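Local coordinates for putative lipoprotein YcdA (Bacillus subtilis subsp. subtilis str. 168, PDB 4R4G), which is of unknown function but is a putative membrane-attached lipoprotein that joins an immunoglobulin-like domain to a second domain through a kinked helix, at residues 15-20 / 45-50. Sequence-based numbering, arbitrary orientation.
Sequences AQVKIK and VAVKNT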
loop_
_atom_site.group_PDB
_atom_site.type_symbol
_atom_site.label_atom_id
_atom_site.label_comp_id
_atom_site.label_asym_id
_atom_site.label_seq_id
_atom_site.Cartn_x
_atom_site.Cartn_y
_atom_site.Cartn_z
ATOM N N ALA A 15 -17.838 -28.961 23.528
ATOM C CA ALA A 15 -17.379 -27.588 23.268
ATOM C C ALA A 15 -18.407 -26.764 22.494
ATOM O O ALA A 15 -19.240 -27.327 21.785
ATOM C CB ALA A 15 -16.058 -27.598 22.516
ATOM N N GLN A 16 -18.352 -25.426 22.644
ATOM C CA GLN A 16 -19.219 -24.494 21.929
ATOM C C GLN A 16 -18.353 -23.492 21.176
ATOM O O GLN A 16 -17.518 -22.816 21.783
ATOM C CB GLN A 16 -20.218 -23.777 22.859
ATOM C CG GLN A 16 -21.170 -22.829 22.102
ATOM C CD GLN A 16 -21.830 -21.770 22.952
ATOM O OE1 GLN A 16 -23.060 -21.745 23.101
ATOM N NE2 GLN A 16 -21.037 -20.844 23.483
ATOM N N VAL A 17 -18.550 -23.397 19.853
ATOM C CA VAL A 17 -17.756 -22.491 19.035
ATOM C C VAL A 17 -18.647 -21.388 18.493
ATOM O O VAL A 17 -19.737 -21.652 17.990
ATOM C CB VAL A 17 -17.008 -23.246 17.906
ATOM C CG1 VAL A 17 -16.074 -22.322 17.133
ATOM C CG2 VAL A 17 -16.235 -24.428 18.466
ATOM N N LYS A 18 -18.171 -20.154 18.611
ATOM C CA LYS A 18 -18.847 -18.967 18.122
ATOM C C LYS A 18 -17.913 -18.242 17.195
ATOM O O LYS A 18 -16.763 -18.006 17.563
ATOM C CB LYS A 18 -19.268 -18.038 19.288
ATOM C CG LYS A 18 -19.888 -18.746 20.505
ATOM C CD LYS A 18 -20.481 -17.766 21.526
ATOM C CE LYS A 18 -19.802 -17.850 22.871
ATOM N NZ LYS A 18 -20.774 -17.715 23.987
ATOM N N ILE A 19 -18.385 -17.885 15.999
ATOM C CA ILE A 19 -17.589 -17.110 15.067
ATOM C C ILE A 19 -17.946 -15.640 15.280
ATOM O O ILE A 19 -19.024 -15.193 14.874
ATOM C CB ILE A 19 -17.787 -17.561 13.612
ATOM C CG1 ILE A 19 -17.427 -19.035 13.450
ATOM C CG2 ILE A 19 -16.985 -16.661 12.687
ATOM C CD1 ILE A 19 -17.568 -19.521 12.122
ATOM N N LYS A 20 -17.052 -14.902 15.939
ATOM C CA LYS A 20 -17.272 -13.508 16.294
ATOM C C LYS A 20 -17.090 -12.560 15.101
ATOM O O LYS A 20 -17.854 -11.600 15.004
ATOM C CB LYS A 20 -16.388 -13.094 17.483
ATOM C CG LYS A 20 -16.670 -13.916 18.742
ATOM C CD LYS A 20 -16.405 -13.132 20.030
ATOM C CE LYS A 20 -17.142 -13.737 21.214
ATOM N NZ LYS A 20 -16.783 -13.100 22.510
ATOM N N VAL A 45 -12.726 -16.355 16.486
ATOM C CA VAL A 45 -13.566 -17.369 17.098
ATOM C C VAL A 45 -13.462 -17.281 18.610
ATOM O O VAL A 45 -12.526 -16.677 19.135
ATOM C CB VAL A 45 -13.231 -18.820 16.603
ATOM C CG1 VAL A 45 -13.464 -18.978 15.101
ATOM C CG2 VAL A 45 -11.815 -19.252 17.000
ATOM N N ALA A 46 -14.412 -17.935 19.292
ATOM C CA ALA A 46 -14.501 -18.100 20.733
ATOM C C ALA A 46 -14.890 -19.518 20.997
ATOM O O ALA A 46 -15.827 -20.013 20.365
ATOM C CB ALA A 46 -15.521 -17.147 21.314
ATOM N N VAL A 47 -14.136 -20.211 21.861
ATOM C CA VAL A 47 -14.419 -21.612 22.170
ATOM C C VAL A 47 -14.726 -21.737 23.665
ATOM O O VAL A 47 -13.843 -21.519 24.492
ATOM C CB VAL A 47 -13.297 -22.597 21.709
ATOM C CG1 VAL A 47 -13.732 -24.056 21.880
ATOM C CG2 VAL A 47 -12.901 -22.339 20.261
ATOM N N LYS A 48 -15.988 -22.067 23.996
ATOM C CA LYS A 48 -16.476 -22.287 25.370
ATOM C C LYS A 48 -16.446 -23.782 25.688
ATOM O O LYS A 48 -16.934 -24.579 24.878
ATOM C CB LYS A 48 -17.908 -21.718 25.534
ATOM C CG LYS A 48 -18.440 -21.721 26.970
ATOM C CD LYS A 48 -19.308 -20.493 27.300
ATOM C CE LYS A 48 -19.801 -20.538 28.731
ATOM N NZ LYS A 48 -20.381 -19.245 29.178
ATOM N N ASN A 49 -15.860 -24.174 26.836
ATOM C CA ASN A 49 -15.823 -25.587 27.234
ATOM C C ASN A 49 -17.175 -25.921 27.867
ATOM O O ASN A 49 -17.427 -25.515 29.001
ATOM C CB ASN A 49 -14.640 -25.882 28.188
ATOM C CG ASN A 49 -14.485 -27.324 28.663
ATOM O OD1 ASN A 49 -15.298 -28.218 28.388
ATOM N ND2 ASN A 49 -13.425 -27.582 29.413
ATOM N N THR A 50 -18.065 -26.617 27.121
ATOM C CA THR A 50 -19.398 -26.976 27.629
ATOM C C THR A 50 -19.367 -28.294 28.429
ATOM O O THR A 50 -20.372 -28.650 29.049
ATOM C CB THR A 50 -20.459 -27.032 26.507
ATOM O OG1 THR A 50 -20.032 -27.885 25.450
ATOM C CG2 THR A 50 -20.841 -25.659 25.987
#
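Ala15 sets its CB 4.3 Å from CG1 of Val47, while the side chain of Thr50 closes over the backbone here: CG2 rests against CB of Gln16, and OG1 is turned to the carbonyls of Ser12 and Asp13, to which its hydrogen bonds are weak. Gln16 pairs with Lys48 through two backbone bonds: its N donates to Lys48 O (2.8 Å) and its O accepts from Lys48 N. The aliphatic parts of the two side chains run alongside each other in the same direction, both with CG anti to the backbone N (chi1 -178° for Gln16, -172° for Lys48). Val17 faces Val47 in a non-hydrogen-bonded pair, with Val17 CG2 4.2 Å from Val47 CG1; both side chains also reach Tyr112 of strand 107-112, in the facing sheet. Lys18 lies on the same face as Gln16; its N gives to Ala46 O and Ala46 N to Lys18 O, both at 2.9 Å, the second bond being the more bent. Ile19 sits across from Val45, and its CG1 approaches Val45 CG1 at 4.3 Å. Lys20 reaches across with its chain extended, CE 3.8 Å from Ala46 CB, and NZ goes on to a salt bridge with Glu95 on strand 93-102. The alternation gives this inner strand pair of the immunoglobulin-like sandwich two distinct faces: Ala15, Val17, Ile19, Val45 and Val47 supply apolar groups to the interior, whereas Gln16, Lys18, Ala46 and Lys48 line the largely polar opposite face. There Lys18 NZ and Lys48 NZ lie 5.4 Å apart, and Glu9 of strand 9-11, which the Lys18 side chain touches, may temper their repulsion. Four backbone bonds thus tie the strands together while their apolar side packs inward.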